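Local coordinates for protein Atp-dependent DNA ligase (Psychromonas sp., PDB 4D05) that is an ATP-dependent DNA ligase of minimal type that forms an enzyme-adenylate and probably seals nicks in DNA, at residues P5-T10 with A162-K167; V210-G215 with N243-F248. All blocks are in the same frame, centred on the assembly; numbering follows the deposited sequence.

Contact 1. Residues P5-T10 with A162-K167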
# COMPACT_ATOMS: atom_id res chain seq x y z
N PRO A 5 -4.66 -8.15 16.22
CA PRO A 5 -4.32 -6.88 16.90
C PRO A 5 -3.16 -6.26 16.19
O PRO A 5 -2.02 -6.34 16.63
CB PRO A 5 -3.92 -7.34 18.30
CG PRO A 5 -3.28 -8.67 18.04
CD PRO A 5 -4.06 -9.30 16.90
N ILE A 6 -3.46 -5.65 15.05
CA ILE A 6 -2.42 -5.13 14.19
C ILE A 6 -2.35 -3.60 14.02
O ILE A 6 -3.36 -2.86 14.13
CB ILE A 6 -2.49 -5.83 12.84
CG1 ILE A 6 -3.85 -5.61 12.15
CG2 ILE A 6 -2.26 -7.27 13.06
CD1 ILE A 6 -3.90 -6.05 10.72
N GLN A 7 -1.15 -3.12 13.72
CA GLN A 7 -0.90 -1.69 13.50
C GLN A 7 -1.18 -1.38 12.09
O GLN A 7 -0.81 -2.19 11.24
CB GLN A 7 0.56 -1.36 13.74
CG GLN A 7 0.90 0.11 13.58
CD GLN A 7 2.21 0.40 14.32
OE1 GLN A 7 2.25 0.97 15.40
NE2 GLN A 7 3.25 -0.05 13.77
N LEU A 8 -1.81 -0.23 11.84
CA LEU A 8 -2.13 0.21 10.50
C LEU A 8 -1.43 1.52 10.07
O LEU A 8 -1.16 2.44 10.88
CB LEU A 8 -3.65 0.39 10.31
CG LEU A 8 -4.60 -0.71 10.78
CD1 LEU A 8 -6.00 -0.23 10.49
CD2 LEU A 8 -4.33 -2.09 10.09
N ALA A 9 -1.15 1.60 8.77
CA ALA A 9 -0.36 2.71 8.24
C ALA A 9 -1.22 3.90 7.88
O ALA A 9 -2.38 3.76 7.43
CB ALA A 9 0.40 2.28 7.02
N THR A 10 -0.63 5.08 8.04
CA THR A 10 -1.18 6.34 7.52
C THR A 10 -0.48 6.80 6.23
O THR A 10 0.38 6.09 5.74
CB THR A 10 -1.07 7.45 8.56
OG1 THR A 10 0.29 7.56 9.01
CG2 THR A 10 -2.00 7.15 9.75
N ALA A 162 9.30 4.37 17.16
CA ALA A 162 7.89 4.08 17.33
C ALA A 162 7.65 2.88 18.22
O ALA A 162 8.39 1.91 18.15
CB ALA A 162 7.27 3.84 16.01
N LEU A 163 6.62 2.97 19.06
CA LEU A 163 6.17 1.83 19.84
C LEU A 163 4.92 1.25 19.17
O LEU A 163 4.08 2.01 18.68
CB LEU A 163 5.82 2.30 21.25
CG LEU A 163 7.01 2.81 22.06
CD1 LEU A 163 6.57 3.30 23.43
CD2 LEU A 163 8.07 1.72 22.22
N TYR A 164 4.75 -0.07 19.21
CA TYR A 164 3.66 -0.70 18.48
C TYR A 164 2.30 -0.28 19.03
O TYR A 164 2.09 -0.28 20.25
CB TYR A 164 3.77 -2.22 18.58
CG TYR A 164 2.96 -2.94 17.51
CD1 TYR A 164 3.52 -3.21 16.28
CD2 TYR A 164 1.64 -3.35 17.75
CE1 TYR A 164 2.79 -3.87 15.27
CE2 TYR A 164 0.93 -4.00 16.76
CZ TYR A 164 1.52 -4.26 15.53
OH TYR A 164 0.83 -4.90 14.50
N GLN A 165 1.39 0.08 18.13
CA GLN A 165 0.03 0.49 18.49
C GLN A 165 -0.94 -0.27 17.63
O GLN A 165 -0.69 -0.42 16.43
CB GLN A 165 -0.16 1.98 18.21
CG GLN A 165 0.71 2.87 18.98
CD GLN A 165 0.38 4.32 18.70
OE1 GLN A 165 0.05 4.68 17.58
NE2 GLN A 165 0.43 5.15 19.71
N THR A 166 -2.04 -0.78 18.23
CA THR A 166 -2.99 -1.64 17.52
C THR A 166 -4.06 -0.78 16.87
O THR A 166 -5.23 -0.87 17.20
CB THR A 166 -3.63 -2.67 18.47
OG1 THR A 166 -4.38 -2.02 19.51
CG2 THR A 166 -2.55 -3.53 19.08
N LYS A 167 -3.62 0.10 15.98
CA LYS A 167 -4.52 1.04 15.34
C LYS A 167 -3.79 1.71 14.21
O LYS A 167 -2.67 1.33 13.93
CB LYS A 167 -4.98 2.09 16.33
CG LYS A 167 -3.87 2.95 16.84
CD LYS A 167 -4.45 4.15 17.57
CE LYS A 167 -5.51 3.73 18.57
NZ LYS A 167 -6.00 4.87 19.40
O HOH W 1 3.45 3.40 16.24
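Gln7 and Tyr164 carry this contact, their side chains running antiparallel to each other. Gln7 CB sits over one face of the Tyr164 ring, a CH-pi contact 3.9 Å from the centroid, and the Gln7 amide follows nearer the rim, its plane turned only 26° from that of the ring. At the far end of the ring, Gln7 N donates to Tyr164 OH (2.8 Å), so that the tyrosine grips backbone and side chain of one residue. With CG anti to the backbone N, the Gln7 chain runs out to the backbone of 162-167. There Gln165 N donates to Gln7 OE1 at 3.0 Å, the donor lying 45° out of the carbonyl plane. OE1 has a second partner, a water that donates to it and to Leu163 O, tying amide and loop together once more. One residue on, Leu8 N reaches Lys167 O in a short, nearly straight bond of 2.7 Å (175° at the hydrogen); the same oxygen also takes a CA-H...O contact from Gln7.

That buried glutamine is the tight part. Toward Pro5 the packing thins: Thr166, at the centre of an inverse gamma turn, only brings CG2 to 3.8 Å from Pro5 O, and both Thr166 and Lys167 are exposed to solvent. The two backbones run roughly perpendicular where they touch.

Arg31 of strand 30-34, a residue of the AMP pocket, donates to Gln7 O, while Asp99 of strand 94-99 packs against both Gln7 and Tyr164. The contact thus lies between strands 30-34, 62-67 and 94-99, whose Arg31, Asp63 and Asp99 touch it, and the start of strand 8-11, which is flanked in its own sheet by strands 168-169 and 173-175.

Contact 2. Residues V210-G215 with N243-F248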
# COMPACT_ATOMS: atom_id res chain seq x y z
N VAL A 210 -16.12 17.55 -1.84
CA VAL A 210 -15.36 18.65 -2.40
C VAL A 210 -15.56 18.73 -3.91
O VAL A 210 -15.44 17.71 -4.62
CB VAL A 210 -13.87 18.49 -2.09
CG1 VAL A 210 -13.08 19.61 -2.75
CG2 VAL A 210 -13.65 18.46 -0.57
N THR A 211 -15.90 19.91 -4.39
CA THR A 211 -16.03 20.16 -5.82
C THR A 211 -14.74 20.83 -6.33
O THR A 211 -14.25 21.80 -5.75
CB THR A 211 -17.25 21.05 -6.13
OG1 THR A 211 -18.43 20.37 -5.73
CG2 THR A 211 -17.36 21.38 -7.60
N PHE A 212 -14.22 20.32 -7.43
CA PHE A 212 -12.97 20.83 -8.00
C PHE A 212 -12.84 20.54 -9.46
O PHE A 212 -13.58 19.71 -10.02
CB PHE A 212 -11.73 20.30 -7.24
CG PHE A 212 -11.58 18.81 -7.29
CD1 PHE A 212 -12.32 18.01 -6.43
CD2 PHE A 212 -10.72 18.21 -8.21
CE1 PHE A 212 -12.19 16.61 -6.48
CE2 PHE A 212 -10.56 16.84 -8.25
CZ PHE A 212 -11.31 16.03 -7.39
N LYS A 213 -11.92 21.27 -10.08
CA LYS A 213 -11.66 21.17 -11.52
C LYS A 213 -10.59 20.13 -11.84
O LYS A 213 -9.57 20.07 -11.19
CB LYS A 213 -11.19 22.53 -12.02
CG LYS A 213 -10.85 22.59 -13.48
CD LYS A 213 -10.46 23.99 -13.91
CE LYS A 213 -9.00 24.28 -13.61
NZ LYS A 213 -8.63 25.55 -14.32
N ILE A 214 -10.81 19.36 -12.91
CA ILE A 214 -9.82 18.47 -13.47
C ILE A 214 -9.65 18.81 -14.94
O ILE A 214 -10.59 18.65 -15.74
CB ILE A 214 -10.20 16.98 -13.32
CG1 ILE A 214 -10.29 16.60 -11.85
CG2 ILE A 214 -9.20 16.09 -14.05
CD1 ILE A 214 -10.85 15.20 -11.64
N GLY A 215 -8.45 19.29 -15.30
CA GLY A 215 -8.19 19.72 -16.67
C GLY A 215 -7.16 18.88 -17.40
O GLY A 215 -6.90 19.12 -18.57
N ASN A 243 -8.22 23.98 1.12
CA ASN A 243 -9.65 23.70 0.97
C ASN A 243 -9.95 22.21 0.75
O ASN A 243 -11.03 21.88 0.21
CB ASN A 243 -10.23 24.51 -0.21
CG ASN A 243 -9.84 25.99 -0.17
OD1 ASN A 243 -9.36 26.58 -1.16
ND2 ASN A 243 -10.08 26.61 0.95
N ASN A 244 -9.02 21.34 1.18
CA ASN A 244 -9.16 19.89 1.03
C ASN A 244 -9.36 19.42 -0.42
O ASN A 244 -10.05 18.42 -0.68
CB ASN A 244 -10.32 19.35 1.87
CG ASN A 244 -10.19 17.87 2.14
OD1 ASN A 244 -9.09 17.32 2.11
ND2 ASN A 244 -11.32 17.20 2.35
N ILE A 245 -8.75 20.14 -1.35
CA ILE A 245 -8.85 19.76 -2.74
C ILE A 245 -7.74 18.75 -3.08
O ILE A 245 -6.57 18.97 -2.74
CB ILE A 245 -8.75 20.97 -3.64
CG1 ILE A 245 -9.91 21.93 -3.33
CG2 ILE A 245 -8.75 20.53 -5.09
CD1 ILE A 245 -9.80 23.33 -3.94
N PRO A 246 -8.09 17.63 -3.74
CA PRO A 246 -7.00 16.72 -4.14
C PRO A 246 -5.96 17.42 -5.01
O PRO A 246 -6.29 18.15 -5.96
CB PRO A 246 -7.73 15.62 -4.95
CG PRO A 246 -9.15 15.64 -4.37
CD PRO A 246 -9.41 17.11 -4.09
N ARG A 247 -4.70 17.20 -4.66
CA ARG A 247 -3.60 17.91 -5.28
C ARG A 247 -3.10 17.20 -6.54
O ARG A 247 -2.99 15.97 -6.58
CB ARG A 247 -2.47 18.07 -4.24
CG ARG A 247 -1.56 19.25 -4.43
CD ARG A 247 -0.61 19.44 -3.19
NE ARG A 247 0.02 18.18 -2.86
CZ ARG A 247 0.44 17.81 -1.66
NH1 ARG A 247 0.31 18.62 -0.60
NH2 ARG A 247 1.00 16.61 -1.52
N PHE A 248 -2.82 17.97 -7.58
CA PHE A 248 -2.32 17.46 -8.86
C PHE A 248 -3.29 16.43 -9.45
O PHE A 248 -2.88 15.41 -9.97
CB PHE A 248 -0.91 16.86 -8.69
CG PHE A 248 0.03 17.79 -7.98
CD1 PHE A 248 0.15 19.11 -8.39
CD2 PHE A 248 0.79 17.35 -6.90
CE1 PHE A 248 0.99 19.97 -7.72
CE2 PHE A 248 1.63 18.21 -6.24
CZ PHE A 248 1.74 19.51 -6.65
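In the OB-like domain, edge strand 211-214 of the five-stranded antiparallel sheet, with Val210 just ahead of it, meets the loop between strands 232-237 and 250-256 mainly through side chains, without a hydrogen bond across. Pro246 lies over one face of the Phe212 ring, its CD 3.9 Å from the centroid and 17° off the normal, shifted toward the CE1 side; this is a CH-pi contact. Ile245 comes at the root of the same side chain, CG2 touching Phe212 CB at 3.7 Å. With CG between its backbone N and carbonyl carbon (chi1 61°), the Phe212 ring turns a face to Pro246 CD. Ahead of the strand, the Val210 side chain lies athwart Ile245, CG1 to CG1 at 4.0 Å, and Val210 CG2 lies 3.6 Å from Asn244 O. The Asn244 amide is engaged by Lys240 and Glu208. Tyr235 of strand 232-237 meets the Phe212 ring edge-to-face and also touches Pro246. An alanine in place of Phe212 would keep CB near Ile245 but would probably leave Pro246 and Tyr235 without the ring they pack on. Cohesion here therefore rests on apolar and CH-pi packing, which depends on close fit, with no hydrogen bond between the two segments to fix it.

Overall arrangement
Both segments of contact 1 precede those of contact 2 along the chain. Their centres are 30 Å apart and their nearest atoms about 13 Å, so the two sites do not meet. Contact 1 belongs to the ATP-dependent ligase domain, close to the bound AMP: the Leu8 side chain comes within about 6 Å of the AMP, nearest atoms. Contact 2 belongs to the OB-like domain, at an edge of its antiparallel sheet. They share no sheet; strand 179-190, in the middle of the OB-like sheet, follows closely after strand 173-175 of the nucleotide-binding half. Each contact therefore joins parts within its own domain, consistent with the two-domain architecture of these ligases.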